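Local coordinates for sarcoplasmic calcium-binding protein (Branchiostoma lanceolatum, PDB 2SAS) that binds calcium through EF-hand loops and, like parvalbumins, seems to be more abundant in fast-contracting muscle, though this distribution establishes no functional link, at residues G24-N29 with D60-L65; A56-E61 with C103-P108. One frame throughout, in Å; residues are numbered along the deposited sequence.

Overall arrangement
Both contacts use helix 48-69, the first helix of the second EF-hand, and their centres lie about 10 Å apart. Interaction 1 sets Trp62 and Leu65 against the end of the first calcium loop, where Ser25 O binds the ion. Interaction 2 starts one turn earlier and joins the same helix to helix 103-114, which leads into the third calcium loop. The two therefore tie the first and third EF-hands to one helix of the second. Interaction 1 is packing of an indole on backbone and methyl groups; interaction 2 is mainly polar. The side chain of Arg106 in interaction 2 is about 12 Å from a bound calcium ion, so that contact is not part of a metal site.

Interaction 1: G24-N29 with D60-L65; sequences GSIQDN and DEWRDL. With CA (calcium ion), chain B.
Trp62 lies against the backbone of Ile26, Gln27 and Asp28, where the first EF-hand loop runs into its second helix. Its CG is anti to the backbone N (chi1 171°), which carries the indole across to the loop. Backbone atoms pack on one ring face: Asp28 N sits 3.6 Å above the plane of the Trp62 ring, near the rim. Gln27 CA is 3.6 Å from Trp62 CH2. Ile26 O approaches Trp62 CH2 obliquely, also at 3.6 Å. The CB methylene of Asp28 lies 3.9 Å from Trp62 NE1.

The apolar side-chain contacts are fewer. Ile26 CG2 is 3.8 Å from Trp62 CZ3, and the two side chains run alongside each other in opposite senses. Ile26 CG2 also reaches Leu65 CD2 at 4.1 Å, one turn along the helix.

The metal is held next to this packing. Ser25 O binds the calcium ion at 2.1 Å. Asp19, Asn21, Asp23 and Asp30 also bind it, with Asp30 in the last place, where glutamate is commoner in EF-hands.

Strand 25-26 pairs antiparallel with strand 77-78, through backbone bonds between Ile26 and Val77, as in paired EF-hands. Ile26 also touches Phe14 and Leu18 of helix 4-18, while Phe31 of helix 28-42 meets the Trp62 ring.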
loop_
_atom_site.group_PDB
_atom_site.type_symbol
_atom_site.label_atom_id
_atom_site.label_comp_id
_atom_site.label_asym_id
_atom_site.label_seq_id
_atom_site.Cartn_x
_atom_site.Cartn_y
_atom_site.Cartn_z
ATOM N N GLY A 24 -7.064 -13.238 -0.290
ATOM C CA GLY A 24 -6.545 -13.559 -1.595
ATOM C C GLY A 24 -7.593 -14.058 -2.562
ATOM O O GLY A 24 -7.226 -14.584 -3.639
ATOM N N SER A 25 -8.844 -13.928 -2.150
ATOM C CA SER A 25 -10.000 -14.372 -2.938
ATOM C C SER A 25 -11.129 -13.325 -2.719
ATOM O O SER A 25 -11.208 -12.825 -1.605
ATOM C CB SER A 25 -10.621 -15.632 -2.405
ATOM O OG SER A 25 -10.283 -16.894 -2.769
ATOM N N ILE A 26 -11.895 -13.175 -3.761
ATOM C CA ILE A 26 -13.078 -12.358 -3.840
ATOM C C ILE A 26 -14.221 -13.409 -3.596
ATOM O O ILE A 26 -14.169 -14.435 -4.280
ATOM C CB ILE A 26 -13.407 -11.610 -5.167
ATOM C CG1 ILE A 26 -12.208 -10.896 -5.826
ATOM C CG2 ILE A 26 -14.509 -10.538 -4.882
ATOM C CD1 ILE A 26 -11.318 -10.096 -4.855
ATOM N N GLN A 27 -15.134 -13.089 -2.724
ATOM C CA GLN A 27 -16.267 -14.003 -2.411
ATOM C C GLN A 27 -17.408 -13.157 -1.873
ATOM O O GLN A 27 -16.975 -12.056 -1.475
ATOM C CB GLN A 27 -15.843 -14.944 -1.257
ATOM C CG GLN A 27 -14.740 -15.899 -1.705
ATOM C CD GLN A 27 -14.336 -16.740 -0.511
ATOM O OE1 GLN A 27 -13.198 -16.646 -0.031
ATOM N NE2 GLN A 27 -15.304 -17.525 -0.125
ATOM N N ASP A 28 -18.639 -13.598 -1.840
ATOM C CA ASP A 28 -19.733 -12.799 -1.282
ATOM C C ASP A 28 -19.332 -12.170 0.051
ATOM O O ASP A 28 -19.662 -11.015 0.296
ATOM C CB ASP A 28 -21.058 -13.564 -1.120
ATOM C CG ASP A 28 -22.150 -12.827 -0.373
ATOM O OD1 ASP A 28 -22.787 -11.864 -0.853
ATOM O OD2 ASP A 28 -22.421 -13.214 0.806
ATOM N N ASN A 29 -18.621 -12.867 0.912
ATOM C CA ASN A 29 -18.271 -12.292 2.200
ATOM C C ASN A 29 -17.518 -10.965 2.079
ATOM O O ASN A 29 -17.565 -10.172 3.061
ATOM C CB ASN A 29 -17.641 -13.285 3.140
ATOM C CG ASN A 29 -16.214 -13.693 2.822
ATOM O OD1 ASN A 29 -15.773 -13.600 1.676
ATOM N ND2 ASN A 29 -15.483 -14.127 3.847
ATOM N N ASP A 60 -25.915 -7.915 -7.191
ATOM C CA ASP A 60 -25.968 -7.713 -8.632
ATOM C C ASP A 60 -24.535 -7.508 -9.140
ATOM O O ASP A 60 -24.139 -7.937 -10.225
ATOM C CB ASP A 60 -26.900 -6.518 -8.793
ATOM C CG ASP A 60 -27.804 -6.412 -9.966
ATOM O OD1 ASP A 60 -27.368 -6.749 -11.096
ATOM O OD2 ASP A 60 -28.978 -5.948 -9.734
ATOM N N GLU A 61 -23.694 -6.848 -8.355
ATOM C CA GLU A 61 -22.295 -6.671 -8.749
ATOM C C GLU A 61 -21.583 -8.031 -8.640
ATOM O O GLU A 61 -20.996 -8.524 -9.674
ATOM C CB GLU A 61 -21.588 -5.622 -7.943
ATOM C CG GLU A 61 -20.332 -5.019 -8.539
ATOM C CD GLU A 61 -19.381 -4.351 -7.602
ATOM O OE1 GLU A 61 -19.939 -3.638 -6.739
ATOM O OE2 GLU A 61 -18.173 -4.509 -7.695
ATOM N N TRP A 62 -21.635 -8.677 -7.518
ATOM C CA TRP A 62 -21.009 -9.979 -7.280
ATOM C C TRP A 62 -21.406 -11.000 -8.367
ATOM O O TRP A 62 -20.599 -11.763 -8.905
ATOM C CB TRP A 62 -21.385 -10.521 -5.907
ATOM C CG TRP A 62 -20.986 -11.924 -5.604
ATOM C CD1 TRP A 62 -21.767 -12.963 -5.128
ATOM C CD2 TRP A 62 -19.663 -12.465 -5.808
ATOM N NE1 TRP A 62 -21.001 -14.089 -4.968
ATOM C CE2 TRP A 62 -19.715 -13.816 -5.390
ATOM C CE3 TRP A 62 -18.466 -11.927 -6.243
ATOM C CZ2 TRP A 62 -18.570 -14.610 -5.403
ATOM C CZ3 TRP A 62 -17.344 -12.691 -6.274
ATOM C CH2 TRP A 62 -17.397 -14.041 -5.868
ATOM N N ARG A 63 -22.697 -10.993 -8.660
ATOM C CA ARG A 63 -23.297 -11.855 -9.672
ATOM C C ARG A 63 -22.611 -11.644 -11.009
ATOM O O ARG A 63 -22.232 -12.611 -11.678
ATOM C CB ARG A 63 -24.789 -11.607 -9.789
ATOM C CG ARG A 63 -25.576 -12.411 -10.786
ATOM C CD ARG A 63 -26.808 -13.008 -10.153
ATOM N NE ARG A 63 -26.631 -13.227 -8.712
ATOM C CZ ARG A 63 -27.329 -12.522 -7.814
ATOM N NH1 ARG A 63 -28.164 -11.567 -8.229
ATOM N NH2 ARG A 63 -27.207 -12.754 -6.505
ATOM N N ASP A 64 -22.437 -10.405 -11.415
ATOM C CA ASP A 64 -21.792 -10.137 -12.719
ATOM C C ASP A 64 -20.313 -10.480 -12.646
ATOM O O ASP A 64 -19.789 -10.911 -13.704
ATOM C CB ASP A 64 -21.990 -8.688 -13.139
ATOM C CG ASP A 64 -21.488 -8.375 -14.537
ATOM O OD1 ASP A 64 -20.299 -8.006 -14.639
ATOM O OD2 ASP A 64 -22.248 -8.455 -15.503
ATOM N N LEU A 65 -19.661 -10.264 -11.517
ATOM C CA LEU A 65 -18.228 -10.601 -11.463
ATOM C C LEU A 65 -18.091 -12.138 -11.482
ATOM O O LEU A 65 -17.324 -12.640 -12.330
ATOM C CB LEU A 65 -17.547 -9.889 -10.325
ATOM C CG LEU A 65 -16.097 -10.256 -9.984
ATOM C CD1 LEU A 65 -15.179 -9.832 -11.082
ATOM C CD2 LEU A 65 -15.776 -9.599 -8.640
HETATM CA CA CA B . -11.870 -12.180 0.289
#

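Interaction 2: A56-E61 with C103-P108; sequences ASLEDE and CQNRIP
Glu61 OE1 is gripped by two donors, Asn105 ND2 and Arg106 NH2, in a salt-bridged packing of two EF-hand helices. The short helix segments run at 137° to each other, with axes 9.5 Å apart. Asn105 ND2 donates to Glu61 OE1 at 3.0 Å and nearly straight, with an N-H...O angle of 164°. The acceptor lies in the amide plane but is met on its anti side, 31° out of the carboxylate plane. Arg106 NH2 meets the syn lone pair of Glu61 OE1 at 2.8 Å, less straight, with the oxygen tilted from the guanidinium plane. A weak bond from Arg106 NE to Glu61 OE2 adds a second point to the salt bridge, the two flat groups being turned out of a common plane.

The arginine chain bends at chi2 and chi3, which brings its guanidinium back to Glu61. Arg106 NH1 is held by Phe17 O. The paired charges probably keep the buried carboxylate ionised. Leu18 touches both Glu61 and Arg106.

Carbon atoms of helix 48-69 also touch these polar groups. Leu58 CD2 lies 3.7 Å from Arg106 NH2, oblique to the guanidinium. The hydroxyl of Ser57 bonds to Met54 O within its own helix. Its methylene comes closer to the other helix: Ser57 CB is 3.3 Å from Asn105 OD1.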
loop_
_atom_site.group_PDB
_atom_site.type_symbol
_atom_site.label_atom_id
_atom_site.label_comp_id
_atom_site.label_asym_id
_atom_site.label_seq_id
_atom_site.Cartn_x
_atom_site.Cartn_y
_atom_site.Cartn_z
ATOM N N ALA A 56 -28.639 -4.796 -2.915
ATOM C CA ALA A 56 -29.104 -5.276 -4.175
ATOM C C ALA A 56 -28.095 -4.941 -5.282
ATOM O O ALA A 56 -27.814 -5.802 -6.147
ATOM C CB ALA A 56 -30.494 -4.843 -4.526
ATOM N N SER A 57 -27.503 -3.749 -5.228
ATOM C CA SER A 57 -26.502 -3.399 -6.250
ATOM C C SER A 57 -25.212 -4.162 -6.002
ATOM O O SER A 57 -24.497 -4.399 -6.998
ATOM C CB SER A 57 -26.288 -1.901 -6.451
ATOM O OG SER A 57 -26.256 -1.243 -5.221
ATOM N N LEU A 58 -24.914 -4.547 -4.784
ATOM C CA LEU A 58 -23.694 -5.326 -4.480
ATOM C C LEU A 58 -23.904 -6.786 -4.922
ATOM O O LEU A 58 -23.027 -7.498 -5.436
ATOM C CB LEU A 58 -23.343 -5.161 -2.997
ATOM C CG LEU A 58 -22.814 -3.782 -2.567
ATOM C CD1 LEU A 58 -22.524 -3.648 -1.093
ATOM C CD2 LEU A 58 -21.514 -3.512 -3.336
ATOM N N GLU A 59 -25.112 -7.279 -4.650
ATOM C CA GLU A 59 -25.477 -8.659 -5.012
ATOM C C GLU A 59 -25.333 -8.847 -6.521
ATOM O O GLU A 59 -24.727 -9.787 -7.032
ATOM C CB GLU A 59 -26.946 -8.904 -4.610
ATOM C CG GLU A 59 -27.001 -9.122 -3.095
ATOM C CD GLU A 59 -28.340 -9.400 -2.516
ATOM O OE1 GLU A 59 -29.287 -9.068 -3.232
ATOM O OE2 GLU A 59 -28.473 -9.889 -1.428
ATOM N N ASP A 60 -25.915 -7.915 -7.191
ATOM C CA ASP A 60 -25.968 -7.713 -8.632
ATOM C C ASP A 60 -24.535 -7.508 -9.140
ATOM O O ASP A 60 -24.139 -7.937 -10.225
ATOM C CB ASP A 60 -26.900 -6.518 -8.793
ATOM C CG ASP A 60 -27.804 -6.412 -9.966
ATOM O OD1 ASP A 60 -27.368 -6.749 -11.096
ATOM O OD2 ASP A 60 -28.978 -5.948 -9.734
ATOM N N GLU A 61 -23.694 -6.848 -8.355
ATOM C CA GLU A 61 -22.295 -6.671 -8.749
ATOM C C GLU A 61 -21.583 -8.031 -8.640
ATOM O O GLU A 61 -20.996 -8.524 -9.674
ATOM C CB GLU A 61 -21.588 -5.622 -7.943
ATOM C CG GLU A 61 -20.332 -5.019 -8.539
ATOM C CD GLU A 61 -19.381 -4.351 -7.602
ATOM O OE1 GLU A 61 -19.939 -3.638 -6.739
ATOM O OE2 GLU A 61 -18.173 -4.509 -7.695
ATOM N N CYS A 103 -18.160 -3.387 -13.094
ATOM C CA CYS A 103 -17.346 -2.165 -12.960
ATOM C C CYS A 103 -18.206 -0.904 -12.824
ATOM O O CYS A 103 -17.844 0.017 -12.097
ATOM C CB CYS A 103 -16.427 -2.003 -14.175
ATOM S SG CYS A 103 -14.810 -2.706 -13.873
ATOM N N GLN A 104 -19.291 -0.919 -13.560
ATOM C CA GLN A 104 -20.307 0.144 -13.590
ATOM C C GLN A 104 -20.915 0.298 -12.201
ATOM O O GLN A 104 -21.562 1.312 -11.921
ATOM C CB GLN A 104 -21.389 -0.139 -14.633
ATOM C CG GLN A 104 -20.891 -0.594 -16.002
ATOM C CD GLN A 104 -19.915 0.391 -16.624
ATOM O OE1 GLN A 104 -20.012 1.603 -16.396
ATOM N NE2 GLN A 104 -18.967 -0.116 -17.415
ATOM N N ASN A 105 -20.744 -0.684 -11.315
ATOM C CA ASN A 105 -21.267 -0.508 -9.950
ATOM C C ASN A 105 -20.102 -0.209 -8.989
ATOM O O ASN A 105 -20.333 0.391 -7.922
ATOM C CB ASN A 105 -22.117 -1.646 -9.405
ATOM C CG ASN A 105 -22.735 -1.237 -8.052
ATOM O OD1 ASN A 105 -23.782 -0.573 -8.080
ATOM N ND2 ASN A 105 -22.160 -1.642 -6.919
ATOM N N ARG A 106 -18.930 -0.685 -9.350
ATOM C CA ARG A 106 -17.715 -0.485 -8.516
ATOM C C ARG A 106 -17.346 1.000 -8.621
ATOM O O ARG A 106 -17.101 1.579 -7.535
ATOM C CB ARG A 106 -16.618 -1.449 -8.829
ATOM C CG ARG A 106 -15.284 -1.508 -8.118
ATOM C CD ARG A 106 -15.309 -2.414 -6.904
ATOM N NE ARG A 106 -16.699 -2.440 -6.446
ATOM C CZ ARG A 106 -17.071 -2.393 -5.170
ATOM N NH1 ARG A 106 -16.156 -2.504 -4.219
ATOM N NH2 ARG A 106 -18.364 -2.295 -4.854
ATOM N N ILE A 107 -17.328 1.577 -9.818
ATOM C CA ILE A 107 -17.006 2.992 -10.024
ATOM C C ILE A 107 -17.791 3.954 -9.142
ATOM O O ILE A 107 -17.120 4.651 -8.355
ATOM C CB ILE A 107 -16.922 3.430 -11.511
ATOM C CG1 ILE A 107 -15.665 2.810 -12.202
ATOM C CG2 ILE A 107 -16.946 4.966 -11.735
ATOM C CD1 ILE A 107 -16.033 2.483 -13.723
ATOM N N PRO A 108 -19.106 4.010 -9.180
ATOM C CA PRO A 108 -19.916 4.922 -8.342
ATOM C C PRO A 108 -19.787 4.674 -6.866
ATOM O O PRO A 108 -19.758 5.617 -6.030
ATOM C CB PRO A 108 -21.354 4.705 -8.806
ATOM C CG PRO A 108 -21.342 3.300 -9.352
ATOM C CD PRO A 108 -19.984 3.236 -10.108
#